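PDB 3FTJ: macrolide export ATP-binding/permease protein MacB, which probably serves as the inner-membrane ABC transporter of the tripartite efflux system MacAB-TdeA, exporting macrolides, this chain being its periplasmic region. Local coordinates for residues L62-K67 with K126-N131; E111-A116 with L154-P159; S103-V108 with K132-V137; Q33-S38 with G174-K179; N22-R27 with F207-D212. One frame throughout, in Å; residues are numbered along the deposited sequence.

Interaction 1 (L62-K67 with K126-N131)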
# COMPACT_ATOMS: atom_id res chain seq x y z
N LEU A 62 -5.75 17.96 6.22
CA LEU A 62 -4.39 18.05 6.75
C LEU A 62 -4.08 19.50 7.10
O LEU A 62 -4.09 20.37 6.23
CB LEU A 62 -3.39 17.57 5.71
CG LEU A 62 -1.99 17.14 6.14
CD1 LEU A 62 -1.04 17.17 4.97
CD2 LEU A 62 -1.47 18.03 7.23
N VAL A 63 -3.81 19.76 8.38
CA VAL A 63 -3.36 21.08 8.80
C VAL A 63 -1.84 21.10 8.94
O VAL A 63 -1.23 20.18 9.53
CB VAL A 63 -4.01 21.50 10.14
CG1 VAL A 63 -3.32 22.75 10.70
CG2 VAL A 63 -5.50 21.73 9.97
N VAL A 64 -1.21 22.13 8.37
CA VAL A 64 0.23 22.29 8.49
C VAL A 64 0.51 23.74 8.82
O VAL A 64 0.30 24.62 7.98
CB VAL A 64 0.94 21.95 7.20
CG1 VAL A 64 2.46 22.01 7.40
CG2 VAL A 64 0.50 20.57 6.69
N GLY A 65 0.97 23.99 10.04
CA GLY A 65 1.15 25.35 10.50
C GLY A 65 -0.21 26.02 10.50
O GLY A 65 -1.11 25.59 11.21
N ASN A 66 -0.35 27.07 9.70
CA ASN A 66 -1.63 27.77 9.60
C ASN A 66 -2.44 27.37 8.38
O ASN A 66 -3.54 27.87 8.18
CB ASN A 66 -1.40 29.28 9.59
CG ASN A 66 -0.90 29.79 10.93
OD1 ASN A 66 -1.38 29.38 11.98
ND2 ASN A 66 0.09 30.68 10.88
N LYS A 67 -1.90 26.46 7.57
CA LYS A 67 -2.53 26.06 6.31
C LYS A 67 -3.40 24.83 6.51
O LYS A 67 -3.09 23.98 7.34
CB LYS A 67 -1.46 25.79 5.25
CG LYS A 67 -0.55 26.98 4.91
CD LYS A 67 0.76 26.51 4.26
CE LYS A 67 1.63 27.67 3.77
NZ LYS A 67 2.10 28.56 4.89
N LYS A 126 8.99 18.46 11.10
CA LYS A 126 7.77 19.25 11.26
C LYS A 126 6.51 18.41 11.41
O LYS A 126 6.45 17.26 10.97
CB LYS A 126 7.65 20.27 10.14
CG LYS A 126 8.47 21.52 10.46
CD LYS A 126 8.89 22.24 9.23
CE LYS A 126 9.97 23.24 9.56
NZ LYS A 126 10.29 24.08 8.38
N THR A 127 5.51 18.98 12.08
CA THR A 127 4.30 18.24 12.41
C THR A 127 3.16 18.58 11.46
O THR A 127 2.90 19.75 11.18
CB THR A 127 3.86 18.50 13.85
OG1 THR A 127 4.82 17.91 14.75
CG2 THR A 127 2.50 17.89 14.11
N VAL A 128 2.51 17.54 10.94
CA VAL A 128 1.32 17.70 10.13
C VAL A 128 0.16 17.01 10.85
O VAL A 128 0.34 15.97 11.47
CB VAL A 128 1.49 17.11 8.71
CG1 VAL A 128 2.74 17.68 8.04
CG2 VAL A 128 1.55 15.60 8.76
N ILE A 129 -1.02 17.61 10.78
CA ILE A 129 -2.17 17.13 11.53
C ILE A 129 -3.24 16.59 10.58
O ILE A 129 -3.83 17.35 9.80
CB ILE A 129 -2.77 18.24 12.41
CG1 ILE A 129 -1.69 18.83 13.32
CG2 ILE A 129 -3.92 17.71 13.24
CD1 ILE A 129 -2.23 19.86 14.29
N PHE A 130 -3.48 15.29 10.66
CA PHE A 130 -4.51 14.66 9.84
C PHE A 130 -5.77 14.38 10.68
O PHE A 130 -5.72 13.66 11.68
CB PHE A 130 -3.98 13.37 9.21
CG PHE A 130 -4.94 12.70 8.27
CD1 PHE A 130 -4.98 13.05 6.94
CD2 PHE A 130 -5.81 11.73 8.73
CE1 PHE A 130 -5.87 12.44 6.08
CE2 PHE A 130 -6.70 11.12 7.88
CZ PHE A 130 -6.73 11.47 6.55
N ASN A 131 -6.89 14.97 10.27
CA ASN A 131 -8.14 14.84 11.03
C ASN A 131 -7.91 14.94 12.54
O ASN A 131 -8.39 14.10 13.31
CB ASN A 131 -8.86 13.53 10.67
CG ASN A 131 -9.63 13.63 9.35
OD1 ASN A 131 -10.24 12.65 8.91
ND2 ASN A 131 -9.61 14.80 8.73
O HOH W 1 1.22 21.81 12.07
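Leu62 and Val128 press together where two antiparallel strands, 62-64 and 127-130, meet in the mixed sheet of the MacB periplasmic core domain. Val128 is the bump, and the notch between Leu62 and Val64 receives it: Val128 CB sits 3.4 Å from Leu62 CD2, closer than carbons normally pack, and 4.1 Å from Val64 CG2. Leu62 reaches it because its CG lies anti to the backbone N (chi1 -160°), which carries the chain across toward the neighbouring strand. On the other wall of the notch, Val64 CG2 rests 3.9 Å from Val128 CG1, the two valines side by side and pointing the same way. Branched and apolar, these side chains suit a buried face, where Ile117 of helix 111-118 also touches Leu62 and Val64. Val63 and Ile129 stand on the reverse face, which is less deeply buried, with their CB atoms 4.2 Å apart. Beyond Val64 the chain reverses in a type II' turn whose Gly65 has a positive phi that favours glycine, and a water links Gly65 N to Thr127 O. Val63 and Ile129 are a hydrogen-bonded pair: Val63 N reaches Ile129 O at 2.8 Å and Ile129 N returns to Val63 O at 2.9 Å.

Interaction 2 (E111-A116 with L154-P159); sequences ESAKKA and LNLYSP
Ala113 lays its methyl group over the start of strand 155-159, with Ala113 CB 3.6 Å from the backbone oxygen Asn155 O. The same methyl also meets a side chain, since Leu156 CD2 lies 4.1 Å from Ala113 CB. Leu156 holds its CG anti to its carbonyl carbon (chi1 -45°), and from there its CD2 branch extends to the helix. The backbones come close, with Ala113 CA 4.6 Å from Leu154 CA, and a residue with nothing beyond CB lets the helix settle on the strand's first residues. One turn later Ala116 presents a second methyl, and Leu154 CD1 comes to 3.7 Å from Ala116 CB. Leu154 starts out pointing away from the helix, yet its CD1 branch bends back to make this touch. These methyl groups seat the first turns of helix 111-118 against the beginning of a strand that runs between strands 67-77 and 106-110 in the sheet of the periplasmic core. Asp110, immediately before the helix, ties the two parts together further, accepting from Ser112 N through OD2 and from Asn155 ND2 through OD1. Leu156 is buried and also packs on Val107 and Leu109 of strand 106-110.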
# COMPACT_ATOMS: atom_id res chain seq x y z
N GLU A 111 6.81 13.38 -2.96
CA GLU A 111 7.54 14.50 -3.53
C GLU A 111 6.61 15.69 -3.71
O GLU A 111 6.90 16.81 -3.26
CB GLU A 111 8.14 14.10 -4.88
CG GLU A 111 9.28 14.96 -5.35
CD GLU A 111 10.60 14.54 -4.75
OE1 GLU A 111 10.64 14.33 -3.51
OE2 GLU A 111 11.60 14.43 -5.50
N SER A 112 5.49 15.45 -4.37
CA SER A 112 4.55 16.53 -4.65
C SER A 112 3.80 17.00 -3.40
O SER A 112 3.33 18.13 -3.34
CB SER A 112 3.57 16.13 -5.76
OG SER A 112 2.96 14.89 -5.47
N ALA A 113 3.70 16.13 -2.39
CA ALA A 113 3.11 16.52 -1.12
C ALA A 113 4.03 17.50 -0.41
O ALA A 113 3.58 18.54 0.09
CB ALA A 113 2.84 15.30 -0.24
N LYS A 114 5.32 17.17 -0.37
CA LYS A 114 6.33 18.05 0.21
C LYS A 114 6.26 19.44 -0.42
O LYS A 114 6.22 20.46 0.27
CB LYS A 114 7.72 17.45 0.03
CG LYS A 114 8.83 18.13 0.81
CD LYS A 114 9.34 19.38 0.11
CE LYS A 114 10.25 20.19 1.02
NZ LYS A 114 10.93 21.33 0.33
N LYS A 115 6.22 19.48 -1.75
CA LYS A 115 6.14 20.74 -2.47
C LYS A 115 4.87 21.52 -2.15
O LYS A 115 4.92 22.73 -1.95
CB LYS A 115 6.23 20.51 -3.98
CG LYS A 115 6.00 21.77 -4.79
CD LYS A 115 5.89 21.50 -6.28
CE LYS A 115 5.72 22.80 -7.07
NZ LYS A 115 5.41 22.54 -8.50
N ALA A 116 3.73 20.84 -2.10
CA ALA A 116 2.45 21.51 -1.88
C ALA A 116 2.33 22.09 -0.47
O ALA A 116 1.78 23.17 -0.28
CB ALA A 116 1.30 20.54 -2.15
N LEU A 154 -1.18 14.90 -2.84
CA LEU A 154 -1.15 14.83 -1.38
C LEU A 154 -1.21 13.42 -0.83
O LEU A 154 -2.22 12.99 -0.26
CB LEU A 154 -2.22 15.69 -0.75
CG LEU A 154 -1.64 17.02 -0.27
CD1 LEU A 154 -1.11 17.80 -1.46
CD2 LEU A 154 -2.69 17.82 0.48
N ASN A 155 -0.10 12.71 -0.98
CA ASN A 155 0.05 11.38 -0.43
C ASN A 155 0.95 11.43 0.80
O ASN A 155 2.05 11.97 0.74
CB ASN A 155 0.60 10.43 -1.48
CG ASN A 155 -0.29 10.34 -2.71
OD1 ASN A 155 -1.47 10.02 -2.60
ND2 ASN A 155 0.27 10.62 -3.88
N LEU A 156 0.45 10.89 1.91
CA LEU A 156 1.27 10.70 3.11
C LEU A 156 1.31 9.22 3.47
O LEU A 156 0.29 8.53 3.38
CB LEU A 156 0.73 11.50 4.29
CG LEU A 156 0.29 12.97 4.14
CD1 LEU A 156 0.62 13.70 5.43
CD2 LEU A 156 0.94 13.67 2.98
N TYR A 157 2.47 8.73 3.89
CA TYR A 157 2.64 7.32 4.22
C TYR A 157 3.04 7.11 5.67
O TYR A 157 4.04 7.67 6.13
CB TYR A 157 3.67 6.68 3.30
CG TYR A 157 3.37 6.89 1.83
CD1 TYR A 157 2.42 6.13 1.18
CD2 TYR A 157 4.04 7.87 1.11
CE1 TYR A 157 2.14 6.32 -0.15
CE2 TYR A 157 3.76 8.07 -0.23
CZ TYR A 157 2.81 7.29 -0.85
OH TYR A 157 2.53 7.48 -2.19
N SER A 158 2.27 6.29 6.37
CA SER A 158 2.44 6.08 7.80
C SER A 158 2.32 4.58 8.06
O SER A 158 1.82 3.85 7.20
CB SER A 158 1.35 6.86 8.54
OG SER A 158 1.60 6.98 9.92
N PRO A 159 2.80 4.09 9.22
CA PRO A 159 2.70 2.64 9.44
C PRO A 159 1.25 2.19 9.48
O PRO A 159 0.42 2.89 10.08
CB PRO A 159 3.34 2.45 10.81
CG PRO A 159 4.25 3.64 10.99
CD PRO A 159 3.52 4.77 10.31

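Interaction 3 (S103-V108 with K132-V137); sequences SNQVVV and KRPFRV
The Phe135 ring meets Gln105 and Val106 in different ways. Gln105 CG sits above one face, offset toward the rim, while the backbone nitrogen Val106 N comes up at the edge, near the ring plane. The guanidinium of Arg136 has Val106 CG1 over one face, 3.7 Å from Arg136 NH2; the two side chains run side by side, so the valine methyl packs on the flat end of the arginine. The third flat group is the Gln105 amide, set nearly perpendicular to the guanidinium of Arg133, their planes 81° apart. The glutamine chain is extended beyond CG, which brings NE2 to the backbone oxygen Pro134 O at 2.6 Å, in the carbonyl plane and close to the plane of the amide itself. Glutamine offers an acceptor along with this donor, and both are used: OE1 receives a weak bond from Arg133 NH1 at 3.4 Å. The backbones of strands 106-108 and 133-137 form a parallel pair within the mixed sheet, their short axes 54° apart. They are joined by Arg136 N to Gln105 O at 2.9 Å, and by Val107 N to Arg136 O, also at 2.9 Å. On the buried face opposite Arg136, Val107 CG1 packs against Val137 CG2 at 3.8 Å and against Phe135 CB at 4.0 Å. Val128 of the adjoining strand 127-130 touches all three of these residues, and Thr162 of helix 160-168 reaches both Gln105 and Phe135.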
# COMPACT_ATOMS: atom_id res chain seq x y z
N SER A 103 3.70 1.68 16.61
CA SER A 103 2.62 2.51 16.08
C SER A 103 2.96 3.99 16.23
O SER A 103 2.18 4.76 16.77
CB SER A 103 1.31 2.20 16.81
OG SER A 103 0.89 0.86 16.56
N ASN A 104 4.13 4.38 15.74
CA ASN A 104 4.58 5.76 15.85
C ASN A 104 3.82 6.66 14.89
O ASN A 104 3.54 6.28 13.74
CB ASN A 104 6.09 5.86 15.55
CG ASN A 104 6.95 5.43 16.73
OD1 ASN A 104 8.15 5.18 16.57
ND2 ASN A 104 6.35 5.34 17.91
N GLN A 105 3.48 7.86 15.36
CA GLN A 105 2.82 8.84 14.52
C GLN A 105 3.86 9.60 13.71
O GLN A 105 4.18 10.76 13.99
CB GLN A 105 1.96 9.79 15.36
CG GLN A 105 0.74 9.08 15.94
CD GLN A 105 0.10 9.84 17.10
OE1 GLN A 105 -0.38 9.24 18.04
NE2 GLN A 105 0.10 11.17 17.02
N VAL A 106 4.41 8.91 12.73
CA VAL A 106 5.39 9.50 11.84
C VAL A 106 4.87 9.35 10.43
O VAL A 106 4.12 8.43 10.12
CB VAL A 106 6.78 8.81 11.95
CG1 VAL A 106 7.40 9.05 13.33
CG2 VAL A 106 6.66 7.32 11.66
N VAL A 107 5.27 10.27 9.56
CA VAL A 107 4.79 10.22 8.19
C VAL A 107 5.92 10.43 7.20
O VAL A 107 6.87 11.18 7.45
CB VAL A 107 3.63 11.23 7.97
CG1 VAL A 107 4.08 12.65 8.25
CG2 VAL A 107 3.09 11.10 6.57
N VAL A 108 5.82 9.73 6.07
CA VAL A 108 6.73 9.95 4.96
C VAL A 108 5.97 10.66 3.84
O VAL A 108 4.91 10.19 3.42
CB VAL A 108 7.35 8.62 4.46
CG1 VAL A 108 8.14 8.84 3.18
CG2 VAL A 108 8.24 8.00 5.55
N LYS A 132 -7.16 15.97 12.93
CA LYS A 132 -6.89 16.30 14.33
C LYS A 132 -5.74 15.52 14.99
O LYS A 132 -5.35 15.82 16.11
CB LYS A 132 -8.16 16.17 15.18
CG LYS A 132 -9.27 17.11 14.76
CD LYS A 132 -10.52 16.87 15.59
CE LYS A 132 -10.32 17.33 17.01
NZ LYS A 132 -11.58 17.19 17.79
N ARG A 133 -5.20 14.53 14.29
CA ARG A 133 -4.13 13.70 14.84
C ARG A 133 -2.76 14.14 14.30
O ARG A 133 -2.54 14.13 13.10
CB ARG A 133 -4.39 12.23 14.51
CG ARG A 133 -3.21 11.31 14.76
CD ARG A 133 -3.17 10.84 16.19
NE ARG A 133 -4.42 10.18 16.55
CZ ARG A 133 -4.66 9.66 17.75
NH1 ARG A 133 -3.73 9.72 18.70
NH2 ARG A 133 -5.82 9.07 18.01
N PRO A 134 -1.84 14.52 15.20
CA PRO A 134 -0.51 15.00 14.79
C PRO A 134 0.47 13.90 14.41
O PRO A 134 0.63 12.93 15.15
CB PRO A 134 -0.03 15.74 16.04
CG PRO A 134 -0.58 14.91 17.13
CD PRO A 134 -2.02 14.69 16.65
N PHE A 135 1.13 14.06 13.26
CA PHE A 135 2.18 13.17 12.79
C PHE A 135 3.44 13.97 12.53
O PHE A 135 3.37 15.09 12.01
CB PHE A 135 1.78 12.50 11.48
CG PHE A 135 0.71 11.47 11.61
CD1 PHE A 135 -0.62 11.84 11.68
CD2 PHE A 135 1.03 10.12 11.65
CE1 PHE A 135 -1.61 10.89 11.81
CE2 PHE A 135 0.04 9.16 11.75
CZ PHE A 135 -1.28 9.55 11.84
N ARG A 136 4.59 13.38 12.86
CA ARG A 136 5.87 14.03 12.59
C ARG A 136 6.48 13.55 11.27
O ARG A 136 6.60 12.35 11.03
CB ARG A 136 6.85 13.78 13.75
CG ARG A 136 8.26 14.23 13.47
CD ARG A 136 9.11 14.17 14.74
NE ARG A 136 9.09 12.84 15.35
CZ ARG A 136 9.91 11.85 15.01
NH1 ARG A 136 10.81 12.04 14.05
NH2 ARG A 136 9.83 10.67 15.62
N VAL A 137 6.83 14.49 10.40
CA VAL A 137 7.43 14.17 9.11
C VAL A 137 8.87 13.67 9.27
O VAL A 137 9.73 14.38 9.79
CB VAL A 137 7.42 15.39 8.17
CG1 VAL A 137 8.03 15.04 6.82
CG2 VAL A 137 5.99 15.89 7.99

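Interaction 4 (Q33-S38 with G174-K179); sequences QNLKIS and GSITVK
Leu35 and Ile176 cross at a slant, each sending one methyl branch to the other, where the loop before helix 37-44 lies against strand 175-180, which pairs with strands 15-20 and 49-64 in the large sheet of this periplasmic domain. Both CB atoms point toward the opposite segment. The meeting is between Leu35 CD2 and Ile176 CD1, 4.0 Å apart, an ordinary distance for two methyl groups. In Leu35, CG stands anti to the carbonyl carbon (chi1 -69°), and the fork beyond it spreads over two targets: while CD2 takes the isoleucine, CD1 comes down on the strand backbone, 3.7 Å from Ser175 CA and 3.9 Å from Gly174 O. Being forked and apolar, the buried leucine can touch both the isoleucine and the strand backbone with one side chain. Ser175 turns its CB away from the loop, and Thr17 and Phe19 of strand 15-20 touch its side chain. Val52 of strand 49-64 also touches Ile176, and His201 of helix 186-201 touches Leu35. The backbone of Leu35 is hydrogen-bonded to Ile173, just ahead of the strand, which helps to hold the loop alongside. At the start of both segments Gln33 extends its chain beside the Gly174 backbone; Gln33 NE2 stops 3.4 Å from Gly174 N, and as both are donors the pair is no hydrogen bond.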
# COMPACT_ATOMS: atom_id res chain seq x y z
N GLN A 33 -14.60 -4.64 3.48
CA GLN A 33 -13.24 -4.99 3.89
C GLN A 33 -13.15 -6.35 4.57
O GLN A 33 -13.55 -6.48 5.72
CB GLN A 33 -12.70 -3.94 4.86
CG GLN A 33 -12.13 -2.72 4.21
CD GLN A 33 -11.32 -1.90 5.20
OE1 GLN A 33 -11.75 -1.66 6.33
NE2 GLN A 33 -10.15 -1.47 4.76
N ASN A 34 -12.60 -7.34 3.87
CA ASN A 34 -12.42 -8.66 4.48
C ASN A 34 -10.96 -9.03 4.65
O ASN A 34 -10.62 -9.93 5.43
CB ASN A 34 -13.18 -9.72 3.70
CG ASN A 34 -14.65 -9.76 4.07
OD1 ASN A 34 -15.52 -9.79 3.21
ND2 ASN A 34 -14.92 -9.75 5.37
N LEU A 35 -10.07 -8.34 3.94
CA LEU A 35 -8.64 -8.53 4.16
C LEU A 35 -8.28 -8.02 5.56
O LEU A 35 -8.72 -6.95 5.97
CB LEU A 35 -7.83 -7.78 3.10
CG LEU A 35 -7.95 -8.36 1.68
CD1 LEU A 35 -7.29 -7.47 0.65
CD2 LEU A 35 -7.34 -9.77 1.64
N LYS A 36 -7.49 -8.81 6.29
CA LYS A 36 -7.09 -8.47 7.66
C LYS A 36 -5.59 -8.54 7.83
O LYS A 36 -4.90 -9.25 7.09
CB LYS A 36 -7.70 -9.44 8.67
CG LYS A 36 -9.13 -9.85 8.42
CD LYS A 36 -9.54 -10.89 9.43
CE LYS A 36 -10.98 -11.33 9.25
NZ LYS A 36 -11.46 -12.16 10.43
N ILE A 37 -5.09 -7.85 8.84
CA ILE A 37 -3.68 -7.92 9.19
C ILE A 37 -3.24 -9.36 9.49
O ILE A 37 -2.12 -9.75 9.16
CB ILE A 37 -3.36 -7.00 10.40
CG1 ILE A 37 -3.50 -5.54 9.98
CG2 ILE A 37 -1.97 -7.28 10.94
CD1 ILE A 37 -2.61 -5.15 8.81
N SER A 38 -4.13 -10.15 10.07
CA SER A 38 -3.80 -11.56 10.36
C SER A 38 -3.64 -12.37 9.07
O SER A 38 -2.81 -13.29 9.02
CB SER A 38 -4.86 -12.20 11.26
OG SER A 38 -6.15 -12.13 10.68
N GLY A 174 -7.43 -2.47 2.96
CA GLY A 174 -7.90 -2.32 1.60
C GLY A 174 -7.22 -3.27 0.62
O GLY A 174 -7.85 -3.73 -0.34
N SER A 175 -5.94 -3.55 0.87
CA SER A 175 -5.19 -4.49 0.05
C SER A 175 -3.90 -4.97 0.73
O SER A 175 -3.47 -4.43 1.75
CB SER A 175 -4.86 -3.87 -1.31
OG SER A 175 -3.97 -2.77 -1.18
N ILE A 176 -3.29 -5.98 0.13
CA ILE A 176 -2.02 -6.53 0.59
C ILE A 176 -1.14 -6.77 -0.63
O ILE A 176 -1.52 -7.49 -1.55
CB ILE A 176 -2.23 -7.91 1.27
CG1 ILE A 176 -3.11 -7.78 2.51
CG2 ILE A 176 -0.90 -8.55 1.61
CD1 ILE A 176 -3.67 -9.11 3.01
N THR A 177 0.04 -6.16 -0.64
CA THR A 177 0.98 -6.45 -1.71
C THR A 177 2.04 -7.42 -1.21
O THR A 177 2.65 -7.20 -0.17
CB THR A 177 1.63 -5.19 -2.27
OG1 THR A 177 0.62 -4.29 -2.75
CG2 THR A 177 2.57 -5.54 -3.42
N VAL A 178 2.24 -8.51 -1.95
CA VAL A 178 3.23 -9.52 -1.60
C VAL A 178 4.36 -9.50 -2.62
O VAL A 178 4.13 -9.29 -3.81
CB VAL A 178 2.63 -10.95 -1.53
CG1 VAL A 178 1.40 -11.00 -0.63
CG2 VAL A 178 2.27 -11.45 -2.91
N LYS A 179 5.58 -9.69 -2.14
CA LYS A 179 6.73 -9.85 -3.03
C LYS A 179 7.01 -11.34 -3.09
O LYS A 179 7.23 -11.98 -2.06
CB LYS A 179 7.94 -9.11 -2.49
CG LYS A 179 8.86 -8.52 -3.55
CD LYS A 179 9.64 -9.58 -4.31
CE LYS A 179 10.73 -8.94 -5.17
NZ LYS A 179 11.58 -9.94 -5.88

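Interaction 5 (N22-R27 with F207-D212); sequences NGFGDR and FIMNSD
Aromatic and sulfur contacts at the protein surface join the loop 22-27, between strand 15-20 and helix 27-31, to the strand that begins the segment 207-212. At its centre the Phe207 ring turns its edge to the face of Phe24, a T-shaped pair with centroids 5.3 Å apart and planes at 87°. The closest carbons are Phe24 CE1 and Phe207 CZ, at 4.0 Å. One face of the Phe207 ring is covered by Gly23, whose CA lies 3.6 Å from the ring centroid, almost straight above it, in a CH-pi contact. The ring is brought there by a CG that stands between the backbone N and the carbonyl carbon (chi1 60°). The backbone angles of Gly23 call for glycine, since they would force a side chain against the preceding carbonyl oxygen. Strand 206-209 pairs antiparallel with strand 15-20 in the mixed sheet of the MacB periplasmic region, and Phe207 also meets the ring of Phe19 on that neighbour. Met209, two residues along and pointing the same way as Phe207, adds a Met-aromatic contact: its SD lies 4.2 Å from the Phe24 ring centroid and approaches obliquely. The thioether is pliant enough for this, with bends at chi2 and chi3 that bring the sulfur beside the ring. Arg30 of helix 27-31 touches both phenylalanines. Asn210 is the N-cap of helix 211-219, its OD1 accepting from Thr213 N.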
# COMPACT_ATOMS: atom_id res chain seq x y z
N ASN A 22 -14.42 -8.36 -6.12
CA ASN A 22 -14.41 -9.27 -7.25
C ASN A 22 -13.70 -8.72 -8.48
O ASN A 22 -13.44 -9.46 -9.44
CB ASN A 22 -15.84 -9.67 -7.61
CG ASN A 22 -16.57 -10.32 -6.45
OD1 ASN A 22 -17.73 -10.02 -6.18
ND2 ASN A 22 -15.88 -11.22 -5.76
N GLY A 23 -13.39 -7.43 -8.46
CA GLY A 23 -12.67 -6.80 -9.54
C GLY A 23 -12.98 -5.31 -9.59
O GLY A 23 -13.87 -4.84 -8.89
N PHE A 24 -12.25 -4.58 -10.43
CA PHE A 24 -12.54 -3.16 -10.62
C PHE A 24 -13.87 -2.99 -11.36
O PHE A 24 -14.44 -1.90 -11.38
CB PHE A 24 -11.42 -2.46 -11.38
CG PHE A 24 -10.08 -2.57 -10.72
CD1 PHE A 24 -9.90 -2.14 -9.41
CD2 PHE A 24 -9.00 -3.09 -11.40
CE1 PHE A 24 -8.67 -2.24 -8.80
CE2 PHE A 24 -7.76 -3.19 -10.80
CZ PHE A 24 -7.59 -2.77 -9.49
N GLY A 25 -14.34 -4.07 -11.96
CA GLY A 25 -15.65 -4.09 -12.59
C GLY A 25 -16.73 -4.41 -11.57
O GLY A 25 -17.72 -5.08 -11.88
N ASP A 26 -16.53 -3.94 -10.34
CA ASP A 26 -17.42 -4.23 -9.24
C ASP A 26 -17.04 -3.37 -8.03
O ASP A 26 -16.55 -3.88 -7.02
CB ASP A 26 -17.36 -5.71 -8.88
CG ASP A 26 -18.55 -6.17 -8.05
OD1 ASP A 26 -19.23 -5.32 -7.45
OD2 ASP A 26 -18.79 -7.39 -7.98
N ARG A 27 -17.26 -2.06 -8.15
CA ARG A 27 -16.93 -1.11 -7.10
C ARG A 27 -17.59 -1.46 -5.78
O ARG A 27 -16.98 -1.35 -4.71
CB ARG A 27 -17.34 0.31 -7.50
CG ARG A 27 -16.51 0.93 -8.62
CD ARG A 27 -16.78 0.23 -9.94
NE ARG A 27 -16.16 0.93 -11.07
CZ ARG A 27 -16.29 0.55 -12.33
NH1 ARG A 27 -17.01 -0.52 -12.64
NH2 ARG A 27 -15.70 1.25 -13.30
N PHE A 207 -9.48 -10.40 -5.04
CA PHE A 207 -8.90 -10.68 -6.35
C PHE A 207 -7.45 -10.25 -6.36
O PHE A 207 -7.03 -9.42 -5.54
CB PHE A 207 -9.70 -10.02 -7.47
CG PHE A 207 -9.77 -8.52 -7.39
CD1 PHE A 207 -9.00 -7.73 -8.22
CD2 PHE A 207 -10.64 -7.91 -6.49
CE1 PHE A 207 -9.08 -6.35 -8.15
CE2 PHE A 207 -10.72 -6.52 -6.43
CZ PHE A 207 -9.94 -5.74 -7.25
N ILE A 208 -6.68 -10.82 -7.28
CA ILE A 208 -5.24 -10.58 -7.32
C ILE A 208 -4.85 -9.85 -8.59
O ILE A 208 -5.31 -10.19 -9.68
CB ILE A 208 -4.47 -11.91 -7.20
CG1 ILE A 208 -4.86 -12.63 -5.90
CG2 ILE A 208 -2.97 -11.67 -7.25
CD1 ILE A 208 -3.96 -13.79 -5.55
N MET A 209 -4.02 -8.82 -8.43
CA MET A 209 -3.52 -8.04 -9.55
C MET A 209 -2.03 -8.31 -9.70
O MET A 209 -1.27 -8.17 -8.74
CB MET A 209 -3.69 -6.54 -9.28
CG MET A 209 -5.11 -6.07 -9.11
SD MET A 209 -5.84 -5.58 -10.68
CE MET A 209 -6.86 -7.01 -11.06
N ASN A 210 -1.63 -8.70 -10.90
CA ASN A 210 -0.22 -8.90 -11.21
C ASN A 210 -0.00 -8.80 -12.72
O ASN A 210 -0.92 -8.46 -13.46
CB ASN A 210 0.28 -10.24 -10.68
CG ASN A 210 -0.60 -11.40 -11.10
OD1 ASN A 210 -1.30 -11.33 -12.11
ND2 ASN A 210 -0.57 -12.48 -10.33
N SER A 211 1.21 -9.11 -13.16
CA SER A 211 1.54 -9.11 -14.58
C SER A 211 0.54 -9.94 -15.38
O SER A 211 0.01 -9.49 -16.40
CB SER A 211 2.96 -9.64 -14.80
OG SER A 211 3.37 -9.43 -16.14
N ASP A 212 0.28 -11.16 -14.91
CA ASP A 212 -0.65 -12.05 -15.60
C ASP A 212 -2.04 -11.42 -15.78
O ASP A 212 -2.67 -11.58 -16.83
CB ASP A 212 -0.78 -13.38 -14.86
CG ASP A 212 -1.68 -14.36 -15.58
OD1 ASP A 212 -1.32 -14.76 -16.72
OD2 ASP A 212 -2.75 -14.72 -15.02

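How the interactions relate
Interactions 1, 2 and 3 form one cluster, with centres 10 to 12 Å apart, whereas interactions 4 and 5 lie farther along the same mixed sheet and touch none of the others. Strands 127-130 and 133-141 are neighbours, so interactions 1 and 3 share a seam, with Val128 CG1 packed on Val137 CG2. Leu156 of interaction 2 joins them, meeting Leu62, Val128 and Val107. Interactions 1 to 4 are partly buried, each around buried apolar residues. Interactions 1 and 3 pair strands, antiparallel and parallel; interaction 3 alone adds direct side-chain hydrogen bonds, one weak, from the Gln105 amide. Interactions 2 and 4 seat a helix or its preceding loop through aliphatic groups; interaction 5, at the surface, relies on rings and sulfur.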